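Protein 1d10 (Caenorhabditis elegans, PDB 1T9F) is of unknown function, but its three MIR repeats make it a probable beta-trefoil protein related to the SDF2 family. Local coordinates at residues Y10-F15 with N50-I55; Q54-L59 with R76-T81. All coordinates share one frame; numbering follows the deposited sequence.

Contact 1: Y10-F15 with N50-I55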
# COMPACT_ATOMS: atom_id res chain seq x y z
N TYR A 10 -2.10 12.79 5.94
CA TYR A 10 -2.98 13.31 4.89
C TYR A 10 -2.23 13.77 3.64
O TYR A 10 -2.82 14.38 2.75
CB TYR A 10 -3.87 14.44 5.42
CG TYR A 10 -4.89 13.95 6.41
CD1 TYR A 10 -5.78 12.92 6.07
CD2 TYR A 10 -4.95 14.47 7.70
CE1 TYR A 10 -6.69 12.43 6.99
CE2 TYR A 10 -5.86 13.99 8.62
CZ TYR A 10 -6.73 12.97 8.26
OH TYR A 10 -7.63 12.50 9.19
N SER A 11 -0.93 13.50 3.58
CA SER A 11 -0.18 13.88 2.40
C SER A 11 -0.62 12.88 1.32
O SER A 11 -1.12 11.80 1.63
CB SER A 11 1.33 13.77 2.66
OG SER A 11 1.67 12.46 3.09
N VAL A 12 -0.46 13.26 0.05
CA VAL A 12 -0.83 12.39 -1.06
C VAL A 12 0.44 12.08 -1.83
O VAL A 12 1.17 13.00 -2.21
CB VAL A 12 -1.82 13.07 -2.03
CG1 VAL A 12 -2.09 12.17 -3.21
CG2 VAL A 12 -3.11 13.40 -1.32
N LEU A 13 0.70 10.80 -2.07
CA LEU A 13 1.91 10.43 -2.78
C LEU A 13 1.83 9.08 -3.47
O LEU A 13 0.81 8.40 -3.41
CB LEU A 13 3.08 10.46 -1.79
CG LEU A 13 2.71 9.96 -0.39
CD1 LEU A 13 2.55 8.46 -0.44
CD2 LEU A 13 3.77 10.34 0.62
N LYS A 14 2.92 8.72 -4.15
CA LYS A 14 3.02 7.45 -4.86
C LYS A 14 3.97 6.54 -4.10
O LYS A 14 4.94 7.00 -3.51
CB LYS A 14 3.58 7.67 -6.27
CG LYS A 14 2.76 8.58 -7.16
CD LYS A 14 3.61 9.08 -8.31
CE LYS A 14 2.86 10.09 -9.16
NZ LYS A 14 3.81 10.93 -9.96
N PHE A 15 3.67 5.24 -4.11
CA PHE A 15 4.50 4.25 -3.45
C PHE A 15 5.19 3.44 -4.55
O PHE A 15 4.55 2.70 -5.28
CB PHE A 15 3.66 3.32 -2.57
CG PHE A 15 3.13 3.98 -1.33
CD1 PHE A 15 2.05 4.86 -1.39
CD2 PHE A 15 3.75 3.77 -0.10
CE1 PHE A 15 1.61 5.52 -0.25
CE2 PHE A 15 3.32 4.43 1.05
CZ PHE A 15 2.25 5.30 0.97
N ASN A 50 -4.46 7.17 -10.83
CA ASN A 50 -4.88 5.97 -10.12
C ASN A 50 -3.73 5.39 -9.29
O ASN A 50 -3.90 4.34 -8.66
CB ASN A 50 -5.40 4.91 -11.10
CG ASN A 50 -6.72 5.32 -11.75
OD1 ASN A 50 -7.70 5.59 -11.07
ND2 ASN A 50 -6.73 5.36 -13.08
N SER A 51 -2.57 6.05 -9.29
CA SER A 51 -1.42 5.58 -8.52
C SER A 51 -1.21 6.45 -7.29
O SER A 51 -0.20 6.30 -6.59
CB SER A 51 -0.14 5.58 -9.36
OG SER A 51 -0.22 4.65 -10.42
N HIS A 52 -2.14 7.36 -7.05
CA HIS A 52 -2.03 8.24 -5.89
C HIS A 52 -2.78 7.71 -4.69
O HIS A 52 -3.93 7.25 -4.82
CB HIS A 52 -2.51 9.65 -6.23
CG HIS A 52 -1.57 10.39 -7.13
ND1 HIS A 52 -1.49 10.15 -8.48
CD2 HIS A 52 -0.61 11.29 -6.85
CE1 HIS A 52 -0.51 10.87 -9.00
NE2 HIS A 52 0.04 11.57 -8.03
N TRP A 53 -2.12 7.78 -3.54
CA TRP A 53 -2.69 7.31 -2.28
C TRP A 53 -2.55 8.39 -1.21
O TRP A 53 -1.59 9.15 -1.20
CB TRP A 53 -1.96 6.06 -1.80
CG TRP A 53 -1.99 4.94 -2.76
CD1 TRP A 53 -1.20 4.78 -3.86
CD2 TRP A 53 -2.85 3.81 -2.71
NE1 TRP A 53 -1.53 3.61 -4.51
CE2 TRP A 53 -2.54 2.99 -3.82
CE3 TRP A 53 -3.87 3.39 -1.83
CZ2 TRP A 53 -3.20 1.79 -4.08
CZ3 TRP A 53 -4.53 2.20 -2.08
CH2 TRP A 53 -4.19 1.41 -3.20
N GLN A 54 -3.52 8.43 -0.30
CA GLN A 54 -3.47 9.42 0.77
C GLN A 54 -3.27 8.75 2.11
O GLN A 54 -3.98 7.82 2.48
CB GLN A 54 -4.75 10.24 0.80
CG GLN A 54 -4.75 11.32 1.88
CD GLN A 54 -5.87 12.31 1.68
OE1 GLN A 54 -6.97 11.94 1.28
NE2 GLN A 54 -5.60 13.58 1.98
N ILE A 55 -2.28 9.23 2.85
CA ILE A 55 -1.98 8.69 4.16
C ILE A 55 -2.99 9.17 5.19
O ILE A 55 -3.21 10.37 5.35
CB ILE A 55 -0.57 9.11 4.61
CG1 ILE A 55 0.46 8.59 3.61
CG2 ILE A 55 -0.28 8.56 6.00
CD1 ILE A 55 1.84 9.07 3.86
O HOH W 1 1.90 4.71 -6.07

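Contact 2: Q54-L59 with R76-T81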
# COMPACT_ATOMS: atom_id res chain seq x y z
N GLN A 54 -3.52 8.43 -0.30
CA GLN A 54 -3.47 9.42 0.77
C GLN A 54 -3.27 8.75 2.11
O GLN A 54 -3.98 7.82 2.48
CB GLN A 54 -4.75 10.24 0.80
CG GLN A 54 -4.75 11.32 1.88
CD GLN A 54 -5.87 12.31 1.68
OE1 GLN A 54 -6.97 11.94 1.28
NE2 GLN A 54 -5.60 13.58 1.98
N ILE A 55 -2.28 9.23 2.85
CA ILE A 55 -1.98 8.69 4.16
C ILE A 55 -2.99 9.17 5.19
O ILE A 55 -3.21 10.37 5.35
CB ILE A 55 -0.57 9.11 4.61
CG1 ILE A 55 0.46 8.59 3.61
CG2 ILE A 55 -0.28 8.56 6.00
CD1 ILE A 55 1.84 9.07 3.86
N PHE A 56 -3.62 8.20 5.87
CA PHE A 56 -4.61 8.47 6.91
C PHE A 56 -4.11 7.92 8.25
O PHE A 56 -3.31 6.99 8.28
CB PHE A 56 -5.93 7.76 6.59
CG PHE A 56 -6.91 8.61 5.83
CD1 PHE A 56 -6.63 9.05 4.55
CD2 PHE A 56 -8.13 8.97 6.41
CE1 PHE A 56 -7.55 9.83 3.84
CE2 PHE A 56 -9.05 9.76 5.71
CZ PHE A 56 -8.76 10.18 4.43
N PRO A 57 -4.58 8.49 9.37
CA PRO A 57 -4.13 7.97 10.66
C PRO A 57 -4.75 6.59 10.81
O PRO A 57 -5.67 6.25 10.06
CB PRO A 57 -4.69 8.99 11.66
CG PRO A 57 -5.96 9.45 10.99
CD PRO A 57 -5.52 9.62 9.55
N ALA A 58 -4.25 5.79 11.74
CA ALA A 58 -4.77 4.44 11.96
C ALA A 58 -6.27 4.49 12.26
O ALA A 58 -6.78 5.53 12.67
CB ALA A 58 -4.02 3.77 13.10
N LEU A 59 -6.96 3.37 12.07
CA LEU A 59 -8.40 3.31 12.31
C LEU A 59 -8.84 3.93 13.63
O LEU A 59 -9.79 4.71 13.67
CB LEU A 59 -8.92 1.87 12.25
CG LEU A 59 -10.43 1.75 12.55
CD1 LEU A 59 -11.22 2.42 11.44
CD2 LEU A 59 -10.82 0.28 12.66
N ARG A 76 -3.30 4.15 7.44
CA ARG A 76 -4.25 3.60 6.50
C ARG A 76 -3.91 4.33 5.20
O ARG A 76 -3.44 5.47 5.23
CB ARG A 76 -5.69 3.90 6.92
CG ARG A 76 -6.25 2.91 7.95
CD ARG A 76 -7.70 3.24 8.29
NE ARG A 76 -7.79 4.55 8.92
CZ ARG A 76 -8.89 5.28 9.02
NH1 ARG A 76 -10.03 4.83 8.51
NH2 ARG A 76 -8.85 6.47 9.60
N LEU A 77 -4.10 3.67 4.06
CA LEU A 77 -3.80 4.28 2.78
C LEU A 77 -5.05 4.32 1.92
O LEU A 77 -5.58 3.28 1.54
CB LEU A 77 -2.68 3.50 2.07
CG LEU A 77 -1.26 3.67 2.63
CD1 LEU A 77 -0.30 2.74 1.89
CD2 LEU A 77 -0.82 5.13 2.47
N LYS A 78 -5.50 5.53 1.62
CA LYS A 78 -6.70 5.73 0.81
C LYS A 78 -6.38 5.90 -0.67
O LYS A 78 -5.56 6.73 -1.05
CB LYS A 78 -7.44 6.96 1.32
CG LYS A 78 -8.81 7.16 0.68
CD LYS A 78 -9.46 8.42 1.21
CE LYS A 78 -10.88 8.58 0.70
NZ LYS A 78 -11.47 9.83 1.22
N HIS A 79 -7.03 5.09 -1.51
CA HIS A 79 -6.83 5.21 -2.95
C HIS A 79 -7.72 6.38 -3.36
O HIS A 79 -8.95 6.30 -3.29
CB HIS A 79 -7.26 3.92 -3.65
CG HIS A 79 -7.03 3.95 -5.13
ND1 HIS A 79 -8.06 3.83 -6.04
CD2 HIS A 79 -5.90 4.07 -5.86
CE1 HIS A 79 -7.57 3.88 -7.26
NE2 HIS A 79 -6.26 4.03 -7.18
N LEU A 80 -7.09 7.47 -3.79
CA LEU A 80 -7.81 8.69 -4.13
C LEU A 80 -8.95 8.62 -5.13
O LEU A 80 -10.03 9.13 -4.85
CB LEU A 80 -6.83 9.77 -4.59
CG LEU A 80 -6.08 10.55 -3.51
CD1 LEU A 80 -5.39 11.75 -4.15
CD2 LEU A 80 -7.06 11.03 -2.44
N THR A 81 -8.73 7.98 -6.27
CA THR A 81 -9.77 7.91 -7.28
C THR A 81 -10.98 7.03 -6.98
O THR A 81 -12.03 7.22 -7.58
CB THR A 81 -9.19 7.51 -8.65
OG1 THR A 81 -8.63 6.20 -8.56
CG2 THR A 81 -8.10 8.49 -9.06
O HOH W 2 -9.55 12.34 1.29

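Contact 1: Y10-F15 with N50-I55
With CG anti to the backbone N (chi1 -179°) and the chain extended at chi2, Q54 brings its amide to Y10, just before strand 12-17. There Q54 NE2 donates to Y10 O at 3.0 Å in a nearly straight bond, with the acceptor in the amide plane. With CG anti to the carbonyl carbon in both, F15 turns its ring edge toward the face of the five-membered ring of W53, in an offset edge-to-face pair with planes at 87°. F15 CE1 also rests on W53 CB at 3.9 Å.

The backbones pair antiparallel. L13 and W53 form a hydrogen-bonded pair: L13 N reaches W53 O at 3.0 Å, and W53 N returns to L13 O. V12 and Q54 form the adjoining non-hydrogen-bonded pair. I55 N binds S11 O, and Y10 N reaches I55 O at 2.7 Å, a bent bond. Beyond the L13-W53 pair, water 1 takes the N-H of F15 and lies 2.7 Å from S51 O, to which it can donate.

K14 runs alongside H52, with CE 3.4 Å from H52 NE2 and CG over one face of the ring. The K14 amine makes a salt bridge with D47. On the face carrying L13 and W53, L13 CD2 touches I55 CD1 at 4.0 Å, and W53 NE1 bonds to L24 O. The chemistry thus joins two kinds of grip: backbone bonds, with Q54 adding a side-chain bond beside Y10, fix the register of two barrel strands, while L13, F15, W53 and I55 pack apolar surface beside them.

Contact 2: Q54-L59 with R76-T81
Strands 53-57 and 74-79 are antiparallel neighbours in the closed six-stranded barrel, an arrangement consistent with the beta-trefoil expected of MIR domains. Two hydrogen-bonded pairs, Q54 with K78 and F56 with R76, flank the non-hydrogen-bonded pair of I55 and L77. Q54 N donates to K78 O at 2.8 Å, and F56 N to R76 O at the same length. Both pairs are completed by the return bonds, K78 N to Q54 O and R76 N to F56 O.

R76 extends the grip past the strand pairing. Its chain bends at chi3 (-64°) and turns the guanidinium back to P57. NE and NH2 both donate side-on to P57 O, at 2.9 Å from NE and 3.2 Å from NH2. The oxygen lies in the guanidinium plane; NE approaches in the carbonyl plane, NH2 from above it. L59 CA covers one guanidinium face and F56 CD2 lies over the opposite one. The F56 ring and the guanidinium stand 83° apart, with NH2 at the ring edge. Two donors on one oxygen hold the flat group in place beside P57 and L59.

K78 passes F56 with an extended chain, its CD 3.5 Å from F56 CE1. Water 2 donates to Q54 OE1 at 2.6 Å and accepts from K78 NZ, which also makes a salt bridge with E108. On the other face I55 CG1 packs on L77 CD2.

Around this pair, S111 takes a bond from R76 NH1. F85, at the start of strand 85-89, meets F56 edge-to-face and touches R76 and K78, bringing that strand against both strands of the contact.

How the contacts relate
Contacts 1 and 2 are two successive steps around one barrel. Strand 53-57 is common to both, pairing with 12-17 on one edge and 74-79 on the other, and the contacts share Q54 and I55. Their centres lie about 8 Å apart. The chain runs 10-15, then 50-59, then 76-81, so contact 2 begins where contact 1 ends. Direct links join them: N50 O probably bonds to H79 NE2, while F15 packs on L77 and V12 on L80. Strands from the first two MIR repeats are thereby built into a single continuous barrel wall.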